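Local coordinates for protein putative phosphoglycolate phosphatase (Lactobacillus delbrueckii, PDB 2HI0) that probably hydrolyses the phosphate ester of 2-phosphoglycolate, as a putative phosphoglycolate phosphatase of the haloacid dehalogenase (HAD) superfamily, at residues L60-G65 with E69-F74; P99-H104 with N137-V142; K128-S133 with S172-V177. One frame throughout, in Å; residues are numbered along the deposited sequence. Where two conformers were deposited one is given.

Read from the N terminus, the chain lays down strand 6-9 and then enters a run of helices. There contact 1 closes a short loop, bringing residues 69-74 back beside the end of helix 52-63. Helix 87-103 leads out of this helical region, and contact 2 closes a loop of 32 residues by setting its last turns against helix 137-147. Contact 3 closes one of 38, laying helix 169-178 over strand 128-133 of the parallel sheet. Contact 1 is complete before the other two begin, whereas contacts 2 and 3 cross along the chain and touch through Val140 and Ser133. Contact 1 lies within the helical part, contact 3 within the sheet-and-helix core, and contact 2 joins the two.

Contact 1: residues L60-G65 with E69-F74; sequences LAYEAG and ESLVAF
The ring of Phe74 meets Ala61 with its edge: the methyl CB lies near the ring plane, beside the CE2-CZ bond, Ala61 CB lying 3.6 Å from both Phe74 CE2 and Phe74 CZ. One face of the same ring carries its own neighbour in the turn, Leu71 CA, 3.9 Å above the Phe74 plane and displaced to the rim. The second flat group, the phenol of Tyr62, is approached obliquely by a methyl, with Leu71 CD1 4.2 Å from Tyr62 CD1; the two side chains cross at about a right angle. Leu71 therefore works as a fork. Its extended branch (CD1 opposite CA, chi2 -180°) reaches the tyrosine, while its other methyl, CD2, comes to 4.1 Å from Ala61 CB. All of this is van der Waals contact between apolar groups. A type I turn from Leu71 to Phe74, closed by Phe74 N to Leu71 O at 3.0 Å, presents both side chains to the same alanine. On the other segment a Schellman motif with Gly65 at positive phi ends the helix and lets the chain double back. Arg58 secures the turn by hydrogen bonds to the carbonyls of Leu71 and Val72. Within the helical part of the fold, the contact joins the last turn of helix 52-63 to the short, weakly bonded helix 68-71 and the turn that follows it; Phe47 of helix 41-47 touches Leu71, and Pro82 packs on both Ala61 and Phe74.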
ATOM      1  N   LEU A  60     -17.122  -1.951  -6.872  1.00 11.38           N
ATOM      2  CA  LEU A  60     -18.310  -1.966  -7.724  1.00 11.10           C
ATOM      3  C   LEU A  60     -18.627  -3.390  -8.193  1.00  9.98           C
ATOM      4  O   LEU A  60     -19.783  -3.780  -8.248  1.00 12.22           O
ATOM      5  CB  LEU A  60     -18.165  -1.007  -8.916  1.00 11.03           C
ATOM      6  CG  LEU A  60     -18.211   0.487  -8.624  1.00  8.94           C
ATOM      7  CD1 LEU A  60     -17.801   1.332  -9.863  1.00 12.59           C
ATOM      8  CD2 LEU A  60     -19.651   0.891  -8.145  1.00 11.93           C
ATOM      9  N   ALA A  61     -17.595  -4.161  -8.534  1.00  8.42           N
ATOM     10  CA  ALA A  61     -17.816  -5.558  -8.973  1.00  9.25           C
ATOM     11  C   ALA A  61     -18.354  -6.389  -7.816  1.00 11.25           C
ATOM     12  O   ALA A  61     -19.254  -7.220  -7.999  1.00 11.96           O
ATOM     13  CB  ALA A  61     -16.489  -6.154  -9.468  1.00 11.07           C
ATOM     14  N   TYR A  62     -17.801  -6.159  -6.627  1.00 10.96           N
ATOM     15  CA  TYR A  62     -18.264  -6.867  -5.448  1.00 10.14           C
ATOM     16  C   TYR A  62     -19.729  -6.512  -5.159  1.00  9.65           C
ATOM     17  O   TYR A  62     -20.556  -7.425  -4.890  1.00 11.25           O
ATOM     18  CB  TYR A  62     -17.358  -6.550  -4.261  1.00 12.59           C
ATOM     19  CG  TYR A  62     -17.539  -7.509  -3.149  1.00 11.94           C
ATOM     20  CD1 TYR A  62     -17.097  -8.814  -3.285  1.00 16.91           C
ATOM     21  CD2 TYR A  62     -18.141  -7.120  -1.955  1.00 15.70           C
ATOM     22  CE1 TYR A  62     -17.236  -9.740  -2.248  1.00 13.84           C
ATOM     23  CE2 TYR A  62     -18.288  -8.039  -0.902  1.00 14.95           C
ATOM     24  CZ  TYR A  62     -17.846  -9.363  -1.077  1.00 16.59           C
ATOM     25  OH  TYR A  62     -17.987 -10.302  -0.078  1.00 26.56           O
ATOM     26  N   GLU A  63     -20.092  -5.234  -5.256  1.00 11.05           N
ATOM     27  CA  GLU A  63     -21.500  -4.841  -5.103  1.00  9.19           C
ATOM     28  C   GLU A  63     -22.385  -5.611  -6.116  1.00 10.37           C
ATOM     29  O   GLU A  63     -23.502  -6.032  -5.799  1.00 14.71           O
ATOM     30  CB  GLU A  63     -21.709  -3.345  -5.310  1.00 12.03           C
ATOM     31  CG  GLU A  63     -23.158  -2.899  -5.226  1.00 13.34           C
ATOM     32  CD  GLU A  63     -23.374  -1.431  -5.621  1.00 18.72           C
ATOM     33  OE1 GLU A  63     -22.649  -0.901  -6.511  1.00 16.13           O
ATOM     34  OE2 GLU A  63     -24.317  -0.827  -5.064  1.00 17.24           O
ATOM     35  N   ALA A  64     -21.859  -5.811  -7.325  1.00 10.94           N
ATOM     36  CA  ALA A  64     -22.591  -6.471  -8.423  1.00 12.29           C
ATOM     37  C   ALA A  64     -22.639  -8.010  -8.310  1.00 13.96           C
ATOM     38  O   ALA A  64     -23.305  -8.664  -9.103  1.00 18.39           O
ATOM     39  CB  ALA A  64     -21.991  -6.059  -9.752  1.00 13.88           C
ATOM     40  N   GLY A  65     -21.901  -8.577  -7.354  1.00 10.80           N
ATOM     41  CA  GLY A  65     -21.966 -10.007  -7.036  1.00 11.88           C
ATOM     42  C   GLY A  65     -20.705 -10.810  -7.296  1.00 10.74           C
ATOM     43  O   GLY A  65     -20.743 -12.044  -7.178  1.00 11.45           O
ATOM     44  N   GLU A  69     -12.321 -13.893  -4.783  1.00 12.53           N
ATOM     45  CA  GLU A  69     -11.266 -14.492  -5.621  0.50 11.11           C
ATOM     46  C   GLU A  69     -11.083 -13.736  -6.909  1.00 10.79           C
ATOM     47  O   GLU A  69      -9.959 -13.518  -7.370  1.00 11.38           O
ATOM     48  CB  GLU A  69     -11.592 -15.945  -6.008  0.50  9.66           C
ATOM     49  CG  GLU A  69     -10.478 -16.666  -6.816  0.50 14.60           C
ATOM     50  CD  GLU A  69     -10.606 -16.650  -8.378  0.50 15.05           C
ATOM     51  OE1 GLU A  69     -11.608 -16.179  -8.994  0.50 11.72           O
ATOM     52  OE2 GLU A  69      -9.637 -17.144  -9.010  0.50 26.67           O
ATOM     53  N   SER A  70     -12.216 -13.396  -7.531  1.00  8.73           N
ATOM     54  CA  SER A  70     -12.202 -12.800  -8.856  1.00 11.55           C
ATOM     55  C   SER A  70     -11.589 -11.421  -8.842  1.00 11.76           C
ATOM     56  O   SER A  70     -11.149 -10.908  -9.907  1.00 13.36           O
ATOM     57  CB  SER A  70     -13.603 -12.720  -9.491  1.00 12.63           C
ATOM     58  OG  SER A  70     -14.450 -11.755  -8.872  1.00 11.91           O
ATOM     59  N   LEU A  71     -11.584 -10.775  -7.678  1.00  9.75           N
ATOM     60  CA  LEU A  71     -11.072  -9.418  -7.604  1.00  9.42           C
ATOM     61  C   LEU A  71      -9.537  -9.351  -7.704  1.00 11.48           C
ATOM     62  O   LEU A  71      -8.983  -8.316  -8.087  1.00 11.68           O
ATOM     63  CB  LEU A  71     -11.527  -8.788  -6.323  1.00  9.29           C
ATOM     64  CG  LEU A  71     -13.021  -8.772  -6.022  1.00  8.28           C
ATOM     65  CD1 LEU A  71     -13.245  -8.076  -4.682  1.00 11.88           C
ATOM     66  CD2 LEU A  71     -13.872  -8.206  -7.102  1.00 10.40           C
ATOM     67  N   VAL A  72      -8.847 -10.433  -7.367  1.00 11.83           N
ATOM     68  CA  VAL A  72      -7.382 -10.389  -7.269  1.00 12.80           C
ATOM     69  C   VAL A  72      -6.743  -9.927  -8.592  1.00 12.74           C
ATOM     70  O   VAL A  72      -5.853  -9.041  -8.594  1.00 11.68           O
ATOM     71  CB  VAL A  72      -6.793 -11.715  -6.769  1.00 11.17           C
ATOM     72  CG1 VAL A  72      -5.273 -11.659  -6.740  1.00 11.42           C
ATOM     73  CG2 VAL A  72      -7.354 -12.096  -5.364  1.00 11.30           C
ATOM     74  N   ALA A  73      -7.257 -10.440  -9.706  1.00 11.72           N
ATOM     75  CA  ALA A  73      -6.696 -10.169 -11.046  1.00 10.82           C
ATOM     76  C   ALA A  73      -7.074  -8.775 -11.608  1.00 10.04           C
ATOM     77  O   ALA A  73      -6.551  -8.350 -12.637  1.00 10.94           O
ATOM     78  CB  ALA A  73      -7.126 -11.280 -12.032  1.00  8.47           C
ATOM     79  N   PHE A  74      -8.011  -8.078 -10.964  1.00  9.20           N
ATOM     80  CA  PHE A  74      -8.271  -6.714 -11.365  1.00 10.71           C
ATOM     81  C   PHE A  74      -7.000  -5.899 -11.353  1.00 12.14           C
ATOM     82  O   PHE A  74      -6.225  -5.940 -10.415  1.00 11.99           O
ATOM     83  CB  PHE A  74      -9.323  -6.049 -10.505  1.00 12.97           C
ATOM     84  CG  PHE A  74     -10.750  -6.514 -10.731  1.00 13.26           C
ATOM     85  CD1 PHE A  74     -11.057  -7.796 -11.125  1.00 10.84           C
ATOM     86  CD2 PHE A  74     -11.797  -5.648 -10.418  1.00 11.09           C
ATOM     87  CE1 PHE A  74     -12.416  -8.207 -11.277  1.00 10.87           C
ATOM     88  CE2 PHE A  74     -13.096  -5.989 -10.553  1.00 10.39           C
ATOM     89  CZ  PHE A  74     -13.441  -7.313 -10.954  1.00 10.20           C
TER

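Contact 2: residues P99-H104 with N137-V142; sequences PYYADH and NEAVQV
Tyr101 reaches Ala139 from one helix to the other, and its side chain can be followed outward. CB leaves the helix with CG anti to the backbone N (chi1 180°), which sets CG beside the carbonyl carbon and brings one ring atom, CE2, to helix 137-147. Tyr101 CE2 lies 3.9 Å from Ala139 CB; the methyl approaches obliquely. Beyond it, the hydroxyl OH is hydrogen-bonded to Lys135 NZ, so the polar tip of a buried side chain is satisfied just before helix 137-147 begins. Leu22 and Ala25 of helix 19-32 also pack on the tyrosine.

Next to it, two small residues let the backbones come close: Ala102 CA and Ala139 CA are 5.1 Å apart. At the outer margin, the aliphatic part of Glu138 supplies the remaining contact, its CG lying 4.2 Å from Ala102 CB.

Away from the interface, His104, just past the end of helix 87-103, donates from ND1 to Tyr100 O at 2.7 Å, with the acceptor in the imidazole plane, and the His104 and Tyr100 rings lie face over face. In the other helix, Gln141 NE2 donates almost straight to Asn137 OD1 (2.9 Å, 174°). That oxygen also accepts from Gly157 N, while NE2 has a second acceptor in Ala155 O, so the pair of amides ties the helix to strand 154-158.

This is consistent with the junction between a helical cap and the Rossmann-like core in HAD proteins: helix 87-103, leaving the helical region, rests on a helix of the core, and the Tyr101 side chain is about 11 Å from the bound sodium ion.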
ATOM      1  N   PRO A  99     -11.143  13.292  -2.525  1.00 14.04           N
ATOM      2  CA  PRO A  99     -11.084  14.418  -1.587  1.00 13.98           C
ATOM      3  C   PRO A  99     -11.615  14.083  -0.193  1.00 12.75           C
ATOM      4  O   PRO A  99     -11.035  14.511   0.832  1.00 15.85           O
ATOM      5  CB  PRO A  99     -11.954  15.485  -2.241  1.00 14.34           C
ATOM      6  CG  PRO A  99     -12.786  14.755  -3.218  1.00 17.77           C
ATOM      7  CD  PRO A  99     -12.055  13.547  -3.659  1.00 14.76           C
ATOM      8  N   TYR A 100     -12.658  13.254  -0.148  1.00 14.15           N
ATOM      9  CA  TYR A 100     -13.188  12.879   1.171  1.00 13.74           C
ATOM     10  C   TYR A 100     -12.142  12.150   1.990  1.00 12.80           C
ATOM     11  O   TYR A 100     -11.866  12.495   3.139  1.00 12.46           O
ATOM     12  CB  TYR A 100     -14.435  12.048   1.045  1.00 13.97           C
ATOM     13  CG  TYR A 100     -15.052  11.804   2.400  1.00  9.56           C
ATOM     14  CD1 TYR A 100     -15.968  12.723   2.924  1.00 11.24           C
ATOM     15  CD2 TYR A 100     -14.694  10.686   3.179  1.00 12.40           C
ATOM     16  CE1 TYR A 100     -16.547  12.503   4.186  1.00 11.89           C
ATOM     17  CE2 TYR A 100     -15.254  10.465   4.421  1.00 13.00           C
ATOM     18  CZ  TYR A 100     -16.174  11.377   4.926  1.00 11.39           C
ATOM     19  OH  TYR A 100     -16.735  11.140   6.182  1.00 17.71           O
ATOM     20  N   TYR A 101     -11.552  11.124   1.380  1.00 13.17           N
ATOM     21  CA  TYR A 101     -10.493  10.380   2.044  1.00 12.10           C
ATOM     22  C   TYR A 101      -9.312  11.288   2.485  1.00 13.15           C
ATOM     23  O   TYR A 101      -8.860  11.210   3.648  1.00 14.04           O
ATOM     24  CB  TYR A 101     -10.023   9.208   1.178  1.00 11.98           C
ATOM     25  CG  TYR A 101      -8.921   8.468   1.899  1.00 10.67           C
ATOM     26  CD1 TYR A 101      -9.176   7.772   3.061  1.00  9.55           C
ATOM     27  CD2 TYR A 101      -7.647   8.472   1.424  1.00 16.44           C
ATOM     28  CE1 TYR A 101      -8.173   7.104   3.730  1.00 11.91           C
ATOM     29  CE2 TYR A 101      -6.641   7.817   2.077  1.00 11.88           C
ATOM     30  CZ  TYR A 101      -6.894   7.133   3.238  1.00 11.47           C
ATOM     31  OH  TYR A 101      -5.856   6.500   3.897  1.00 14.07           O
ATOM     32  N   ALA A 102      -8.802  12.105   1.571  1.00 15.59           N
ATOM     33  CA  ALA A 102      -7.755  13.051   1.893  1.00 16.01           C
ATOM     34  C   ALA A 102      -8.052  13.892   3.155  1.00 16.77           C
ATOM     35  O   ALA A 102      -7.168  14.136   3.975  1.00 15.07           O
ATOM     36  CB  ALA A 102      -7.450  13.989   0.668  1.00 14.55           C
ATOM     37  N   ASP A 103      -9.295  14.331   3.294  1.00 14.49           N
ATOM     38  CA  ASP A 103      -9.711  15.140   4.440  1.00 13.88           C
ATOM     39  C   ASP A 103     -10.105  14.314   5.675  1.00 16.42           C
ATOM     40  O   ASP A 103     -10.397  14.883   6.738  1.00 15.76           O
ATOM     41  CB  ASP A 103     -10.930  15.985   4.044  1.00 14.67           C
ATOM     42  CG  ASP A 103     -10.609  17.003   2.958  1.00 23.78           C
ATOM     43  OD1 ASP A 103      -9.415  17.385   2.829  1.00 26.53           O
ATOM     44  OD2 ASP A 103     -11.543  17.397   2.225  1.00 31.84           O
ATOM     45  N   HIS A 104     -10.167  12.995   5.526  1.00 12.71           N
ATOM     46  CA  HIS A 104     -10.565  12.128   6.630  1.00 13.74           C
ATOM     47  C   HIS A 104      -9.626  10.932   6.815  1.00 12.20           C
ATOM     48  O   HIS A 104     -10.083   9.841   7.162  1.00 14.04           O
ATOM     49  CB  HIS A 104     -11.996  11.637   6.411  1.00 14.48           C
ATOM     50  CG  HIS A 104     -13.004  12.746   6.375  1.00 13.12           C
ATOM     51  ND1 HIS A 104     -13.282  13.511   5.252  1.00 11.85           N
ATOM     52  CD2 HIS A 104     -13.846  13.182   7.342  1.00 13.46           C
ATOM     53  CE1 HIS A 104     -14.241  14.373   5.541  1.00 13.84           C
ATOM     54  NE2 HIS A 104     -14.575  14.215   6.809  1.00 14.68           N
ATOM     55  N   ASN A 137      -0.924  10.436  -3.609  1.00 11.67           N
ATOM     56  CA  ASN A 137       0.159  11.213  -3.024  1.00 10.22           C
ATOM     57  C   ASN A 137      -0.278  12.284  -2.008  1.00 10.82           C
ATOM     58  O   ASN A 137       0.391  12.491  -1.036  1.00 11.84           O
ATOM     59  CB  ASN A 137       0.981  11.878  -4.119  1.00 10.89           C
ATOM     60  CG  ASN A 137       2.273  12.494  -3.595  1.00 12.01           C
ATOM     61  OD1 ASN A 137       3.098  11.832  -2.990  1.00 10.47           O
ATOM     62  ND2 ASN A 137       2.463  13.775  -3.853  1.00 12.22           N
ATOM     63  N   GLU A 138      -1.376  12.982  -2.260  1.00 11.63           N
ATOM     64  CA  GLU A 138      -1.823  14.042  -1.364  1.00 14.63           C
ATOM     65  C   GLU A 138      -2.055  13.495   0.051  1.00 14.24           C
ATOM     66  O   GLU A 138      -1.667  14.127   1.049  1.00 15.20           O
ATOM     67  CB  GLU A 138      -3.081  14.682  -1.934  1.00 17.98           C
ATOM     68  CG  GLU A 138      -4.284  13.734  -2.081  1.00 24.40           C
ATOM     69  CD  GLU A 138      -4.412  13.037  -3.459  1.00 39.03           C
ATOM     70  OE1 GLU A 138      -3.416  13.033  -4.295  1.00 18.59           O
ATOM     71  OE2 GLU A 138      -5.553  12.496  -3.667  1.00 35.11           O
ATOM     72  N   ALA A 139      -2.635  12.293   0.140  1.00 10.86           N
ATOM     73  CA  ALA A 139      -2.918  11.653   1.424  1.00 10.40           C
ATOM     74  C   ALA A 139      -1.608  11.081   2.033  1.00  9.93           C
ATOM     75  O   ALA A 139      -1.361  11.220   3.229  1.00 11.07           O
ATOM     76  CB  ALA A 139      -3.944  10.533   1.273  1.00 12.56           C
ATOM     77  N   VAL A 140      -0.729  10.525   1.208  1.00  8.27           N
ATOM     78  CA  VAL A 140       0.560  10.067   1.684  1.00 10.18           C
ATOM     79  C   VAL A 140       1.342  11.214   2.365  1.00 10.79           C
ATOM     80  O   VAL A 140       1.910  11.039   3.447  1.00 10.70           O
ATOM     81  CB  VAL A 140       1.432   9.470   0.541  1.00 12.36           C
ATOM     82  CG1 VAL A 140       2.933   9.253   1.029  1.00 10.75           C
ATOM     83  CG2 VAL A 140       0.817   8.108   0.044  1.00 12.45           C
ATOM     84  N   GLN A 141       1.444  12.349   1.683  1.00 10.48           N
ATOM     85  CA  GLN A 141       2.190  13.489   2.206  1.00 10.34           C
ATOM     86  C   GLN A 141       1.635  14.012   3.555  1.00 10.59           C
ATOM     87  O   GLN A 141       2.414  14.284   4.488  1.00 12.81           O
ATOM     88  CB  GLN A 141       2.276  14.605   1.152  1.00 11.24           C
ATOM     89  CG  GLN A 141       2.997  14.250  -0.151  1.00  9.53           C
ATOM     90  CD  GLN A 141       4.379  13.709   0.051  1.00 16.47           C
ATOM     91  OE1 GLN A 141       5.108  14.107   0.979  1.00 16.01           O
ATOM     92  NE2 GLN A 141       4.753  12.784  -0.808  1.00 10.56           N
ATOM     93  N   VAL A 142       0.313  14.114   3.681  1.00 12.39           N
ATOM     94  CA  VAL A 142      -0.305  14.528   4.927  1.00 12.98           C
ATOM     95  C   VAL A 142       0.057  13.558   6.060  1.00 13.21           C
ATOM     96  O   VAL A 142       0.396  13.954   7.167  1.00 15.36           O
ATOM     97  CB  VAL A 142      -1.850  14.633   4.840  1.00 13.11           C
ATOM     98  CG1 VAL A 142      -2.466  14.824   6.225  1.00 19.89           C
ATOM     99  CG2 VAL A 142      -2.240  15.818   4.023  1.00 23.55           C
TER

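Contact 3: residues K128-S133 with S172-V177; sequences KLAVVS and SECVKV
Ala130 and Val132 of strand 128-133 both meet Cys174 of helix 169-178. At the start of the strand, Lys128 NZ is hydrogen-bonded to Leu178 O, just past the helical segment. Leu129 turns to the other side of the sheet, where Met119 and Leu122 of helix 115-124 receive it. Ala130 faces the helix again and makes the tightest approach, Ala130 CB lying 3.4 Å from Cys174 SG. SG stands opposite the backbone N of Cys174 (chi1 178°), which carries it outward over the strand; the corresponding backbones stay well apart, with Ala130 CA 7.3 Å from Cys174 CA. Val131 again points from the helix and packs on Phe152. Val132 returns to it, and here a single branch does the touching: CG2, anti to the carbonyl carbon, comes to 3.8 Å from Cys174 CB. One cysteine is thus received by two successive inward residues of the strand, sulfur on the alanine and methylene on the valine. Phe154 and Ile8, from the strands flanking 128-133, also touch the buried Cys174. At Ser133 the strand ends, its OG hydrogen-bonded to Lys135 N as the chain turns into the next helix.

Alternating side chains that serve a helical layer on each face of a parallel sheet are what a three-layer alpha/beta/alpha sandwich calls for, here the Rossmann-like core of the HAD fold. Helix 169-178 belongs to the crossover from strand 154-158 to strand 185-189, and the sodium ion, bound by Asp10, Asp12 and Asp190, lies about 11 Å from the Val132 side chain.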
ATOM      1  N   LYS A 128      18.750   4.357   5.408  1.00  9.81           N
ATOM      2  CA  LYS A 128      17.886   5.364   4.808  1.00 10.90           C
ATOM      3  C   LYS A 128      16.475   4.806   4.688  1.00 10.00           C
ATOM      4  O   LYS A 128      16.312   3.636   4.354  1.00 13.03           O
ATOM      5  CB  LYS A 128      18.424   5.733   3.423  1.00  9.31           C
ATOM      6  CG  LYS A 128      19.760   6.407   3.421  1.00 10.59           C
ATOM      7  CD  LYS A 128      20.100   6.994   2.078  1.00 22.11           C
ATOM      8  CE  LYS A 128      21.383   7.798   2.125  1.00 25.72           C
ATOM      9  NZ  LYS A 128      21.246   8.953   1.184  1.00 34.72           N
ATOM     10  N   LEU A 129      15.451   5.636   4.942  1.00  8.37           N
ATOM     11  CA  LEU A 129      14.078   5.179   5.002  1.00  8.18           C
ATOM     12  C   LEU A 129      13.223   5.955   4.010  1.00 10.43           C
ATOM     13  O   LEU A 129      13.345   7.134   3.848  1.00 10.56           O
ATOM     14  CB  LEU A 129      13.480   5.325   6.391  1.00 10.53           C
ATOM     15  CG  LEU A 129      14.242   4.769   7.607  1.00  8.76           C
ATOM     16  CD1 LEU A 129      13.471   5.193   8.910  1.00 13.74           C
ATOM     17  CD2 LEU A 129      14.431   3.222   7.505  1.00 10.45           C
ATOM     18  N   ALA A 130      12.347   5.242   3.324  1.00  9.20           N
ATOM     19  CA  ALA A 130      11.421   5.821   2.315  1.00 10.40           C
ATOM     20  C   ALA A 130      10.068   5.138   2.359  1.00  8.82           C
ATOM     21  O   ALA A 130       9.930   4.027   2.872  1.00  8.26           O
ATOM     22  CB  ALA A 130      12.032   5.730   0.905  1.00  8.14           C
ATOM     23  N   VAL A 131       9.069   5.854   1.851  1.00  9.73           N
ATOM     24  CA  VAL A 131       7.708   5.355   1.630  1.00  9.67           C
ATOM     25  C   VAL A 131       7.395   5.506   0.145  1.00 11.63           C
ATOM     26  O   VAL A 131       7.604   6.563  -0.428  1.00 10.07           O
ATOM     27  CB  VAL A 131       6.657   6.138   2.413  1.00 10.65           C
ATOM     28  CG1 VAL A 131       5.191   5.606   2.072  1.00 13.78           C
ATOM     29  CG2 VAL A 131       6.948   6.111   3.875  1.00 14.44           C
ATOM     30  N   VAL A 132       6.965   4.418  -0.458  1.00  8.56           N
ATOM     31  CA  VAL A 132       6.479   4.409  -1.843  1.00  8.73           C
ATOM     32  C   VAL A 132       5.187   3.596  -1.820  1.00  9.22           C
ATOM     33  O   VAL A 132       5.179   2.394  -1.526  1.00  8.72           O
ATOM     34  CB  VAL A 132       7.521   3.859  -2.829  1.00 12.34           C
ATOM     35  CG1 VAL A 132       6.916   3.775  -4.253  1.00 10.66           C
ATOM     36  CG2 VAL A 132       8.775   4.721  -2.806  1.00 13.44           C
ATOM     37  N   SER A 133       4.081   4.257  -2.115  1.00  9.31           N
ATOM     38  CA  SER A 133       2.719   3.730  -1.859  1.00  9.60           C
ATOM     39  C   SER A 133       1.787   4.031  -3.055  1.00  9.49           C
ATOM     40  O   SER A 133       1.900   5.076  -3.703  1.00 10.90           O
ATOM     41  CB  SER A 133       2.197   4.422  -0.603  1.00 10.48           C
ATOM     42  OG  SER A 133       0.830   4.184  -0.351  1.00 12.38           O
ATOM     43  N   SER A 172      11.898   3.776  -8.689  1.00  9.80           N
ATOM     44  CA  SER A 172      13.087   4.296  -9.366  1.00 10.17           C
ATOM     45  C   SER A 172      13.308   5.784  -8.978  1.00 11.50           C
ATOM     46  O   SER A 172      14.456   6.214  -8.819  1.00 14.16           O
ATOM     47  CB  SER A 172      13.000   4.169 -10.870  1.00  9.88           C
ATOM     48  OG  SER A 172      13.072   2.806 -11.276  1.00 11.78           O
ATOM     49  N   GLU A 173      12.211   6.547  -8.820  0.50 10.68           N
ATOM     50  CA  GLU A 173      12.246   7.932  -8.270  0.50 11.35           C
ATOM     51  C   GLU A 173      12.874   7.990  -6.859  0.50 10.86           C
ATOM     52  O   GLU A 173      13.602   8.932  -6.517  0.50 12.77           O
ATOM     53  CB  GLU A 173      10.849   8.575  -8.170  0.50 11.26           C
ATOM     54  CG  GLU A 173      10.192   9.081  -9.477  0.50 11.03           C
ATOM     55  CD  GLU A 173      11.059  10.053 -10.236  0.50 18.35           C
ATOM     56  OE1 GLU A 173      11.460  11.084  -9.641  0.50 20.74           O
ATOM     57  OE2 GLU A 173      11.353   9.777 -11.417  0.50 16.33           O
ATOM     58  N   CYS A 174      12.510   7.011  -6.036  1.00  9.64           N
ATOM     59  CA  CYS A 174      13.076   6.841  -4.703  1.00  9.96           C
ATOM     60  C   CYS A 174      14.594   6.484  -4.731  1.00 12.50           C
ATOM     61  O   CYS A 174      15.413   7.103  -4.051  1.00 10.87           O
ATOM     62  CB  CYS A 174      12.266   5.797  -3.981  1.00  9.77           C
ATOM     63  SG  CYS A 174      12.886   5.455  -2.346  1.00 14.16           S
ATOM     64  N   VAL A 175      14.926   5.454  -5.503  1.00 11.01           N
ATOM     65  CA  VAL A 175      16.298   4.989  -5.694  1.00 13.77           C
ATOM     66  C   VAL A 175      17.221   6.125  -6.137  1.00 13.95           C
ATOM     67  O   VAL A 175      18.325   6.267  -5.600  1.00 14.48           O
ATOM     68  CB  VAL A 175      16.311   3.752  -6.669  1.00 15.17           C
ATOM     69  CG1 VAL A 175      17.668   3.542  -7.328  1.00 16.08           C
ATOM     70  CG2 VAL A 175      15.817   2.517  -5.886  1.00 18.25           C
ATOM     71  N   LYS A 176      16.759   6.923  -7.094  1.00 11.87           N
ATOM     72  CA  LYS A 176      17.461   8.098  -7.590  1.00 13.77           C
ATOM     73  C   LYS A 176      17.751   9.070  -6.447  1.00 12.80           C
ATOM     74  O   LYS A 176      18.906   9.461  -6.255  1.00 12.29           O
ATOM     75  CB  LYS A 176      16.644   8.681  -8.731  1.00 16.02           C
ATOM     76  CG  LYS A 176      17.022   9.948  -9.353  1.00 23.61           C
ATOM     77  CD  LYS A 176      16.126  10.054 -10.650  1.00 25.59           C
ATOM     78  CE  LYS A 176      15.308  11.334 -10.735  1.00 34.31           C
ATOM     79  NZ  LYS A 176      14.157  11.250 -11.708  1.00 27.35           N
ATOM     80  N   VAL A 177      16.740   9.374  -5.630  1.00 10.93           N
ATOM     81  CA  VAL A 177      16.942  10.348  -4.570  1.00  8.14           C
ATOM     82  C   VAL A 177      17.887   9.788  -3.456  1.00  8.64           C
ATOM     83  O   VAL A 177      18.755  10.491  -2.945  1.00 11.68           O
ATOM     84  CB  VAL A 177      15.596  10.776  -3.961  1.00 12.37           C
ATOM     85  CG1 VAL A 177      15.776  11.634  -2.640  1.00 10.85           C
ATOM     86  CG2 VAL A 177      14.804  11.540  -5.019  1.00 10.30           C
TER